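Local coordinates for protein cell divisionFtsK/SpoIIIE (Thermomonospora curvata, PDB 4NH0) that forms the cytoplasmic ATPase motor of a type VII (ESX) secretion system, carrying three FtsK/SpoIIIE domains and binding the exported protein EsxB, at residues A[684-692]-A[892-900]; A[767-776]-A[802-813]. All blocks are in the same frame, centred on the assembly; numbering follows the deposited sequence.

Both contacts lie in the second FtsK module, and both involve its central mixed sheet. From the N terminus, the chain leaves helix 669-683 and enters 684-692, the first half of contact 1, which leads into strand 689-694. Further on come strand 767-772, two helices and strand 801-807; contact 2 pairs these two strands and closes the shorter loop. The chain then completes the sheet and helix 877-891 before 892-900 returns to 684-692, so the loop of contact 2 lies wholly within that of contact 1. Strands 689-694 and 767-772 are neighbours, joined by backbone bonds such as F769 N to Q690 O, which carry contact 1 into contact 2.

Contact 1. Residues A[684-692]-A[892-900]; sequences HTPQEVQFY and WHGPTAPPV
P686 rests on the indole of W892 where the chain running from helix 877-891 toward the third FtsK module crosses the turn into strand 689-694 of the second, P-loop NTPase-type module. This is the close-packed end. P686 CD stands over the six-membered ring in a CH-pi contact, 3.7 Å from its centroid and 11° off the ring normal, while G894 N lies over the opposite face. With CG anti to the backbone N (chi1 176°), W892 swings its indole back onto the turn, so that T685 CB reaches W892 CZ3 at 3.7 Å. W892 NE1 gives a hydrogen bond to P895 O, 3.1 Å away, approaching from above the carbonyl plane; this pins the edge of the indole to its own loop. The turn is braced too: Q690, bent at chi2, sends NE2 back to P686 O at 2.6 Å, and E688 OE2, also in a salt bridge with R627, accepts from T685 N.

The looser, more solvent-facing margin is formed by Q687 and P895. The extended Q687 chain brings its amide to the indole edge, the two planes 59° apart, with NE2 3.8 Å from W892 CH2, and passes obliquely by the P895 ring.

Farther along, contact becomes close again. Q690 CG meets A897 CB and P898 CD, and on the buried side V900 CG2 lies 3.5 Å from Y692 CD2. V900 and the Y692 ring both also touch T725 of helix 719-742. The one hydrogen bond between the segments runs from side chain to backbone: Y692 OH donates to P898 O, at a modelled length of 2.4 Å that is doubtful at this resolution, and P898 O lies at the edge of the Y692 ring, in its plane.

Contact 2. Residues A[767-776]-A[802-813]; sequences DVFLVVDNWL and HVVLSSNKWSEF
Two neighbouring parallel strands of a P-loop NTPase core, joined by a beta-alpha-beta crossover through helices 775-781 and 784-795, run beside the second ATP site. Strand 767-772, a hydrophobic run followed by D773, is consistent with a Walker B strand; the D773 side chain lies about 4 Å from the bound magnesium ion. Next to it, S806, two residues beyond V804, has its side chain about 3 Å from that of K669, the ATP-binding lysine.

The strands cross at -19°. Backbone bonds alternate between them, from H802 N to V768 O at 2.8 Å through L770 and V804 to S806 N on V772 O. On the face with V771 and V804, the F769 and H802 side chains run the same way and their rings overlap in an offset stack, planes 16° apart and centroids 4.5 Å apart. H802 has CG anti to its carbonyl carbon (chi1 -49°), which sets the imidazole over F769 while its edge faces D767. H802 NE2 donates to D767 OD2 and ND1 bonds to G657 O, which together would hold the ring's rotation; the place of OD2, which also forms a salt bridge with R752, is less sure.

On the other face, V772 CG2 packs against L805 CD2 at 3.7 Å, and L770 and V803 meet helix 784-795. W775, opening the next helix, brings the six-membered part of its indole against L805, CZ3 of W775 3.6 Å from L805 CD1, and takes F813 CE1 over one face, the two rings inclined obliquely. N774 caps that helix, its OD1 accepting a weak bond from L776 N.

Past the sheet pairing, the S806 carbonyl ties this strand to the start of helix 775-781: W775 N donates to S806 O at 2.7 Å.

Contact 1. Residues A[684-692]-A[892-900]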
loop_
_atom_site.group_PDB
_atom_site.type_symbol
_atom_site.label_atom_id
_atom_site.label_comp_id
_atom_site.label_asym_id
_atom_site.label_seq_id
_atom_site.Cartn_x
_atom_site.Cartn_y
_atom_site.Cartn_z
ATOM N N HIS A 684 -4.196 16.300 -6.132
ATOM C CA HIS A 684 -5.017 17.095 -5.228
ATOM C C HIS A 684 -4.208 18.188 -4.546
ATOM O O HIS A 684 -2.994 18.072 -4.389
ATOM C CB HIS A 684 -5.670 16.203 -4.171
ATOM C CG HIS A 684 -6.480 15.081 -4.742
ATOM N ND1 HIS A 684 -5.911 13.916 -5.209
ATOM C CD2 HIS A 684 -7.814 14.948 -4.921
ATOM C CE1 HIS A 684 -6.862 13.113 -5.652
ATOM N NE2 HIS A 684 -8.025 13.716 -5.490
ATOM N N THR A 685 -4.894 19.252 -4.144
ATOM C CA THR A 685 -4.270 20.336 -3.400
ATOM C C THR A 685 -4.378 20.045 -1.906
ATOM O O THR A 685 -5.276 19.320 -1.484
ATOM C CB THR A 685 -4.927 21.693 -3.726
ATOM O OG1 THR A 685 -6.247 21.735 -3.173
ATOM C CG2 THR A 685 -5.003 21.901 -5.228
ATOM N N PRO A 686 -3.456 20.600 -1.102
ATOM C CA PRO A 686 -3.470 20.397 0.352
ATOM C C PRO A 686 -4.775 20.821 1.027
ATOM O O PRO A 686 -5.015 20.442 2.170
ATOM C CB PRO A 686 -2.309 21.269 0.831
ATOM C CG PRO A 686 -1.382 21.307 -0.322
ATOM C CD PRO A 686 -2.254 21.329 -1.538
ATOM N N GLN A 687 -5.597 21.599 0.331
ATOM C CA GLN A 687 -6.902 21.988 0.851
ATOM C C GLN A 687 -7.963 20.951 0.505
ATOM O O GLN A 687 -9.079 20.996 1.019
ATOM C CB GLN A 687 -7.317 23.354 0.307
ATOM C CG GLN A 687 -6.563 24.523 0.909
ATOM C CD GLN A 687 -7.103 25.859 0.444
ATOM O OE1 GLN A 687 -7.571 26.664 1.246
ATOM N NE2 GLN A 687 -7.041 26.101 -0.860
ATOM N N GLU A 688 -7.608 20.019 -0.373
ATOM C CA GLU A 688 -8.536 18.980 -0.800
ATOM C C GLU A 688 -8.285 17.672 -0.059
ATOM O O GLU A 688 -9.214 16.909 0.197
ATOM C CB GLU A 688 -8.432 18.761 -2.310
ATOM C CG GLU A 688 -8.968 19.918 -3.139
ATOM C CD GLU A 688 -8.744 19.727 -4.625
ATOM O OE1 GLU A 688 -9.627 20.118 -5.415
ATOM O OE2 GLU A 688 -7.680 19.195 -5.006
ATOM N N VAL A 689 -7.025 17.415 0.278
ATOM C CA VAL A 689 -6.664 16.218 1.031
ATOM C C VAL A 689 -5.682 16.541 2.153
ATOM O O VAL A 689 -4.872 17.458 2.038
ATOM C CB VAL A 689 -6.043 15.135 0.124
ATOM C CG1 VAL A 689 -7.075 14.596 -0.853
ATOM C CG2 VAL A 689 -4.838 15.684 -0.615
ATOM N N GLN A 690 -5.769 15.787 3.245
ATOM C CA GLN A 690 -4.827 15.917 4.350
ATOM C C GLN A 690 -4.414 14.539 4.853
ATOM O O GLN A 690 -5.217 13.609 4.853
ATOM C CB GLN A 690 -5.427 16.739 5.492
ATOM C CG GLN A 690 -5.646 18.206 5.165
ATOM C CD GLN A 690 -6.977 18.461 4.495
ATOM O OE1 GLN A 690 -7.981 17.835 4.828
ATOM N NE2 GLN A 690 -6.993 19.383 3.541
ATOM N N PHE A 691 -3.163 14.412 5.281
ATOM C CA PHE A 691 -2.641 13.127 5.732
ATOM C C PHE A 691 -2.063 13.210 7.139
ATOM O O PHE A 691 -1.296 14.115 7.456
ATOM C CB PHE A 691 -1.573 12.616 4.764
ATOM C CG PHE A 691 -2.063 12.445 3.357
ATOM C CD1 PHE A 691 -1.997 13.492 2.455
ATOM C CD2 PHE A 691 -2.590 11.238 2.936
ATOM C CE1 PHE A 691 -2.449 13.337 1.160
ATOM C CE2 PHE A 691 -3.043 11.078 1.643
ATOM C CZ PHE A 691 -2.973 12.129 0.754
ATOM N N TYR A 692 -2.443 12.254 7.979
ATOM C CA TYR A 692 -1.931 12.175 9.340
ATOM C C TYR A 692 -1.466 10.752 9.616
ATOM O O TYR A 692 -2.267 9.818 9.640
ATOM C CB TYR A 692 -2.998 12.620 10.339
ATOM C CG TYR A 692 -3.455 14.040 10.103
ATOM C CD1 TYR A 692 -4.506 14.319 9.242
ATOM C CD2 TYR A 692 -2.819 15.104 10.723
ATOM C CE1 TYR A 692 -4.918 15.616 9.014
ATOM C CE2 TYR A 692 -3.225 16.404 10.503
ATOM C CZ TYR A 692 -4.273 16.654 9.648
ATOM O OH TYR A 692 -4.679 17.947 9.426
ATOM N N TRP A 892 3.263 25.036 -4.218
ATOM C CA TRP A 892 2.058 25.412 -3.490
ATOM C C TRP A 892 2.300 26.628 -2.605
ATOM O O TRP A 892 3.130 26.593 -1.698
ATOM C CB TRP A 892 1.556 24.243 -2.643
ATOM C CG TRP A 892 0.373 24.595 -1.803
ATOM C CD1 TRP A 892 0.366 24.866 -0.468
ATOM C CD2 TRP A 892 -0.982 24.730 -2.246
ATOM N NE1 TRP A 892 -0.910 25.155 -0.049
ATOM C CE2 TRP A 892 -1.757 25.077 -1.123
ATOM C CE3 TRP A 892 -1.616 24.588 -3.484
ATOM C CZ2 TRP A 892 -3.131 25.286 -1.201
ATOM C CZ3 TRP A 892 -2.979 24.794 -3.558
ATOM C CH2 TRP A 892 -3.722 25.139 -2.424
ATOM N N HIS A 893 1.563 27.701 -2.872
ATOM C CA HIS A 893 1.719 28.941 -2.125
ATOM C C HIS A 893 0.424 29.333 -1.426
ATOM O O HIS A 893 -0.064 30.451 -1.582
ATOM C CB HIS A 893 2.175 30.067 -3.054
ATOM C CG HIS A 893 3.383 29.722 -3.866
ATOM N ND1 HIS A 893 4.665 29.819 -3.370
ATOM C CD2 HIS A 893 3.505 29.278 -5.139
ATOM C CE1 HIS A 893 5.525 29.452 -4.303
ATOM N NE2 HIS A 893 4.846 29.118 -5.386
ATOM N N GLY A 894 -0.129 28.404 -0.654
ATOM C CA GLY A 894 -1.355 28.652 0.077
ATOM C C GLY A 894 -1.335 27.993 1.440
ATOM O O GLY A 894 -0.279 27.572 1.911
ATOM N N PRO A 895 -2.506 27.898 2.084
ATOM C CA PRO A 895 -2.617 27.267 3.403
ATOM C C PRO A 895 -2.266 25.785 3.355
ATOM O O PRO A 895 -2.766 25.063 2.494
ATOM C CB PRO A 895 -4.090 27.474 3.770
ATOM C CG PRO A 895 -4.783 27.648 2.467
ATOM C CD PRO A 895 -3.809 28.364 1.583
ATOM N N THR A 896 -1.408 25.346 4.268
ATOM C CA THR A 896 -0.985 23.952 4.314
ATOM C C THR A 896 -1.986 23.099 5.080
ATOM O O THR A 896 -3.066 23.565 5.439
ATOM C CB THR A 896 0.401 23.807 4.966
ATOM O OG1 THR A 896 0.339 24.252 6.326
ATOM C CG2 THR A 896 1.431 24.631 4.216
ATOM N N ALA A 897 -1.622 21.846 5.328
ATOM C CA ALA A 897 -2.473 20.942 6.090
ATOM C C ALA A 897 -2.458 21.318 7.565
ATOM O O ALA A 897 -1.394 21.554 8.135
ATOM C CB ALA A 897 -2.024 19.505 5.903
ATOM N N PRO A 898 -3.645 21.381 8.184
ATOM C CA PRO A 898 -3.783 21.732 9.601
ATOM C C PRO A 898 -3.014 20.772 10.499
ATOM O O PRO A 898 -3.155 19.560 10.352
ATOM C CB PRO A 898 -5.290 21.624 9.846
ATOM C CG PRO A 898 -5.905 21.785 8.505
ATOM C CD PRO A 898 -4.952 21.143 7.550
ATOM N N PRO A 899 -2.205 21.309 11.421
ATOM C CA PRO A 899 -1.381 20.479 12.300
ATOM C C PRO A 899 -2.201 19.818 13.397
ATOM O O PRO A 899 -3.323 20.242 13.662
ATOM C CB PRO A 899 -0.394 21.484 12.890
ATOM C CG PRO A 899 -1.173 22.747 12.950
ATOM C CD PRO A 899 -2.053 22.743 11.723
ATOM N N VAL A 900 -1.643 18.787 14.019
ATOM C CA VAL A 900 -2.285 18.161 15.164
ATOM C C VAL A 900 -1.933 18.932 16.426
ATOM O O VAL A 900 -0.784 18.929 16.865
ATOM C CB VAL A 900 -1.868 16.691 15.323
ATOM C CG1 VAL A 900 -2.383 16.134 16.638
ATOM C CG2 VAL A 900 -2.383 15.869 14.159
#

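Contact 2. Residues A[767-776]-A[802-813]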
loop_
_atom_site.group_PDB
_atom_site.type_symbol
_atom_site.label_atom_id
_atom_site.label_comp_id
_atom_site.label_asym_id
_atom_site.label_seq_id
_atom_site.Cartn_x
_atom_site.Cartn_y
_atom_site.Cartn_z
ATOM N N ASP A 767 -10.708 15.997 2.503
ATOM C CA ASP A 767 -10.708 14.562 2.758
ATOM C C ASP A 767 -9.496 14.194 3.597
ATOM O O ASP A 767 -8.359 14.319 3.147
ATOM C CB ASP A 767 -10.709 13.772 1.451
ATOM C CG ASP A 767 -12.071 13.729 0.797
ATOM O OD1 ASP A 767 -12.391 14.654 0.025
ATOM O OD2 ASP A 767 -12.823 12.767 1.052
ATOM N N VAL A 768 -9.742 13.743 4.821
ATOM C CA VAL A 768 -8.663 13.436 5.749
ATOM C C VAL A 768 -8.295 11.959 5.705
ATOM O O VAL A 768 -9.167 11.093 5.725
ATOM C CB VAL A 768 -9.041 13.828 7.184
ATOM C CG1 VAL A 768 -7.863 13.631 8.116
ATOM C CG2 VAL A 768 -9.500 15.268 7.219
ATOM N N PHE A 769 -6.997 11.681 5.639
ATOM C CA PHE A 769 -6.504 10.312 5.586
ATOM C C PHE A 769 -5.649 9.986 6.804
ATOM O O PHE A 769 -4.614 10.612 7.032
ATOM C CB PHE A 769 -5.700 10.083 4.306
ATOM C CG PHE A 769 -6.515 10.184 3.051
ATOM C CD1 PHE A 769 -6.739 11.409 2.449
ATOM C CD2 PHE A 769 -7.052 9.052 2.467
ATOM C CE1 PHE A 769 -7.490 11.502 1.295
ATOM C CE2 PHE A 769 -7.803 9.140 1.312
ATOM C CZ PHE A 769 -8.021 10.366 0.726
ATOM N N LEU A 770 -6.091 9.009 7.586
ATOM C CA LEU A 770 -5.331 8.542 8.739
ATOM C C LEU A 770 -4.519 7.309 8.367
ATOM O O LEU A 770 -5.076 6.245 8.104
ATOM C CB LEU A 770 -6.262 8.234 9.911
ATOM C CG LEU A 770 -5.603 7.670 11.169
ATOM C CD1 LEU A 770 -4.639 8.678 11.764
ATOM C CD2 LEU A 770 -6.654 7.268 12.188
ATOM N N VAL A 771 -3.198 7.457 8.343
ATOM C CA VAL A 771 -2.320 6.381 7.902
ATOM C C VAL A 771 -1.626 5.685 9.066
ATOM O O VAL A 771 -0.999 6.329 9.906
ATOM C CB VAL A 771 -1.249 6.904 6.930
ATOM C CG1 VAL A 771 -0.437 5.752 6.370
ATOM C CG2 VAL A 771 -1.897 7.691 5.805
ATOM N N VAL A 772 -1.746 4.363 9.109
ATOM C CA VAL A 772 -1.037 3.552 10.091
ATOM C C VAL A 772 -0.183 2.519 9.368
ATOM O O VAL A 772 -0.696 1.719 8.587
ATOM C CB VAL A 772 -2.005 2.847 11.055
ATOM C CG1 VAL A 772 -1.238 1.969 12.026
ATOM C CG2 VAL A 772 -2.841 3.869 11.806
ATOM N N ASP A 773 1.120 2.541 9.625
ATOM C CA ASP A 773 2.057 1.704 8.882
ATOM C C ASP A 773 2.016 0.242 9.327
ATOM O O ASP A 773 1.991 -0.661 8.495
ATOM C CB ASP A 773 3.475 2.255 9.020
ATOM C CG ASP A 773 4.357 1.897 7.841
ATOM O OD1 ASP A 773 4.032 0.930 7.124
ATOM O OD2 ASP A 773 5.381 2.581 7.636
ATOM N N ASN A 774 2.016 0.008 10.635
ATOM C CA ASN A 774 1.931 -1.351 11.159
ATOM C C ASN A 774 0.805 -1.467 12.170
ATOM O O ASN A 774 0.968 -1.116 13.338
ATOM C CB ASN A 774 3.255 -1.764 11.794
ATOM C CG ASN A 774 3.371 -3.257 12.018
ATOM O OD1 ASN A 774 2.376 -3.958 12.188
ATOM N ND2 ASN A 774 4.604 -3.750 12.030
ATOM N N TRP A 775 -0.335 -1.967 11.709
ATOM C CA TRP A 775 -1.523 -2.081 12.541
ATOM C C TRP A 775 -1.292 -2.978 13.749
ATOM O O TRP A 775 -1.869 -2.758 14.812
ATOM C CB TRP A 775 -2.692 -2.611 11.716
ATOM C CG TRP A 775 -3.964 -2.715 12.489
ATOM C CD1 TRP A 775 -4.496 -3.840 13.043
ATOM C CD2 TRP A 775 -4.865 -1.648 12.801
ATOM N NE1 TRP A 775 -5.675 -3.542 13.679
ATOM C CE2 TRP A 775 -5.924 -2.201 13.544
ATOM C CE3 TRP A 775 -4.880 -0.279 12.523
ATOM C CZ2 TRP A 775 -6.986 -1.435 14.013
ATOM C CZ3 TRP A 775 -5.936 0.479 12.987
ATOM C CH2 TRP A 775 -6.972 -0.099 13.726
ATOM N N LEU A 776 -0.446 -3.989 13.579
ATOM C CA LEU A 776 -0.127 -4.905 14.665
ATOM C C LEU A 776 0.537 -4.165 15.818
ATOM O O LEU A 776 0.178 -4.358 16.978
ATOM C CB LEU A 776 0.781 -6.031 14.168
ATOM C CG LEU A 776 1.174 -7.084 15.205
ATOM C CD1 LEU A 776 -0.059 -7.794 15.738
ATOM C CD2 LEU A 776 2.156 -8.079 14.610
ATOM N N HIS A 802 -10.985 8.996 5.871
ATOM C CA HIS A 802 -10.503 7.723 5.357
ATOM C C HIS A 802 -9.426 7.147 6.263
ATOM O O HIS A 802 -8.646 7.887 6.857
ATOM C CB HIS A 802 -9.943 7.882 3.943
ATOM C CG HIS A 802 -10.843 8.624 3.006
ATOM N ND1 HIS A 802 -11.530 8.003 1.986
ATOM C CD2 HIS A 802 -11.157 9.938 2.924
ATOM C CE1 HIS A 802 -12.234 8.900 1.321
ATOM N NE2 HIS A 802 -12.027 10.082 1.871
ATOM N N VAL A 803 -9.387 5.824 6.365
ATOM C CA VAL A 803 -8.286 5.157 7.044
ATOM C C VAL A 803 -7.430 4.419 6.022
ATOM O O VAL A 803 -7.946 3.795 5.094
ATOM C CB VAL A 803 -8.778 4.174 8.132
ATOM C CG1 VAL A 803 -9.455 4.929 9.264
ATOM C CG2 VAL A 803 -9.717 3.134 7.547
ATOM N N VAL A 804 -6.118 4.522 6.178
ATOM C CA VAL A 804 -5.189 3.786 5.336
ATOM C C VAL A 804 -4.299 2.938 6.231
ATOM O O VAL A 804 -3.290 3.410 6.751
ATOM C CB VAL A 804 -4.332 4.720 4.466
ATOM C CG1 VAL A 804 -3.403 3.911 3.578
ATOM C CG2 VAL A 804 -5.221 5.619 3.625
ATOM N N LEU A 805 -4.692 1.684 6.418
ATOM C CA LEU A 805 -4.038 0.816 7.385
ATOM C C LEU A 805 -3.194 -0.255 6.712
ATOM O O LEU A 805 -3.579 -0.809 5.683
ATOM C CB LEU A 805 -5.081 0.167 8.290
ATOM C CG LEU A 805 -6.099 1.139 8.886
ATOM C CD1 LEU A 805 -7.181 0.388 9.634
ATOM C CD2 LEU A 805 -5.411 2.138 9.796
ATOM N N SER A 806 -2.041 -0.544 7.302
ATOM C CA SER A 806 -1.158 -1.578 6.783
ATOM C C SER A 806 -0.659 -2.489 7.896
ATOM O O SER A 806 -0.473 -2.057 9.033
ATOM C CB SER A 806 0.026 -0.955 6.047
ATOM O OG SER A 806 0.968 -1.945 5.675
ATOM N N SER A 807 -0.448 -3.756 7.557
ATOM C CA SER A 807 0.055 -4.736 8.509
ATOM C C SER A 807 0.740 -5.881 7.773
ATOM O O SER A 807 0.874 -5.849 6.551
ATOM C CB SER A 807 -1.078 -5.269 9.384
ATOM O OG SER A 807 -0.589 -6.188 10.344
ATOM N N ASN A 808 1.173 -6.891 8.519
ATOM C CA ASN A 808 1.841 -8.039 7.922
ATOM C C ASN A 808 0.850 -9.034 7.330
ATOM O O ASN A 808 0.927 -9.375 6.151
ATOM C CB ASN A 808 2.727 -8.736 8.954
ATOM C CG ASN A 808 3.895 -7.878 9.392
ATOM O OD1 ASN A 808 4.941 -7.856 8.744
ATOM N ND2 ASN A 808 3.725 -7.165 10.499
ATOM N N LYS A 809 -0.082 -9.494 8.158
ATOM C CA LYS A 809 -1.084 -10.458 7.724
ATOM C C LYS A 809 -2.484 -9.871 7.846
ATOM O O LYS A 809 -2.736 -9.035 8.712
ATOM C CB LYS A 809 -0.982 -11.742 8.547
ATOM C CG LYS A 809 0.425 -12.069 9.020
ATOM C CD LYS A 809 0.422 -13.243 9.984
ATOM C CE LYS A 809 1.818 -13.533 10.508
ATOM N NZ LYS A 809 1.812 -14.646 11.497
ATOM N N TRP A 810 -3.394 -10.312 6.983
ATOM C CA TRP A 810 -4.784 -9.882 7.065
ATOM C C TRP A 810 -5.394 -10.310 8.395
ATOM O O TRP A 810 -6.290 -9.651 8.920
ATOM C CB TRP A 810 -5.608 -10.451 5.907
ATOM C CG TRP A 810 -5.257 -9.889 4.561
ATOM C CD1 TRP A 810 -4.747 -10.572 3.496
ATOM C CD2 TRP A 810 -5.394 -8.528 4.136
ATOM N NE1 TRP A 810 -4.559 -9.722 2.434
ATOM C CE2 TRP A 810 -4.950 -8.461 2.801
ATOM C CE3 TRP A 810 -5.851 -7.360 4.754
ATOM C CZ2 TRP A 810 -4.944 -7.273 2.076
ATOM C CZ3 TRP A 810 -5.847 -6.183 4.031
ATOM C CH2 TRP A 810 -5.396 -6.147 2.707
ATOM N N SER A 811 -4.892 -11.415 8.937
ATOM C CA SER A 811 -5.378 -11.941 10.206
ATOM C C SER A 811 -5.028 -11.021 11.371
ATOM O O SER A 811 -5.587 -11.146 12.460
ATOM C CB SER A 811 -4.808 -13.338 10.455
ATOM O OG SER A 811 -3.392 -13.330 10.394
ATOM N N GLU A 812 -4.100 -10.098 11.139
ATOM C CA GLU A 812 -3.702 -9.143 12.168
ATOM C C GLU A 812 -4.734 -8.028 12.283
ATOM O O GLU A 812 -4.805 -7.337 13.298
ATOM C CB GLU A 812 -2.316 -8.575 11.867
ATOM C CG GLU A 812 -1.215 -9.625 11.904
ATOM C CD GLU A 812 0.159 -9.054 11.621
ATOM O OE1 GLU A 812 0.275 -7.823 11.460
ATOM O OE2 GLU A 812 1.127 -9.841 11.561
ATOM N N PHE A 813 -5.530 -7.855 11.232
ATOM C CA PHE A 813 -6.699 -6.990 11.297
ATOM C C PHE A 813 -7.855 -7.776 11.894
ATOM O O PHE A 813 -8.128 -8.896 11.467
ATOM C CB PHE A 813 -7.088 -6.466 9.913
ATOM C CG PHE A 813 -6.135 -5.452 9.352
ATOM C CD1 PHE A 813 -6.046 -4.185 9.902
ATOM C CD2 PHE A 813 -5.343 -5.758 8.260
ATOM C CE1 PHE A 813 -5.177 -3.250 9.381
ATOM C CE2 PHE A 813 -4.472 -4.826 7.736
ATOM C CZ PHE A 813 -4.389 -3.571 8.298
#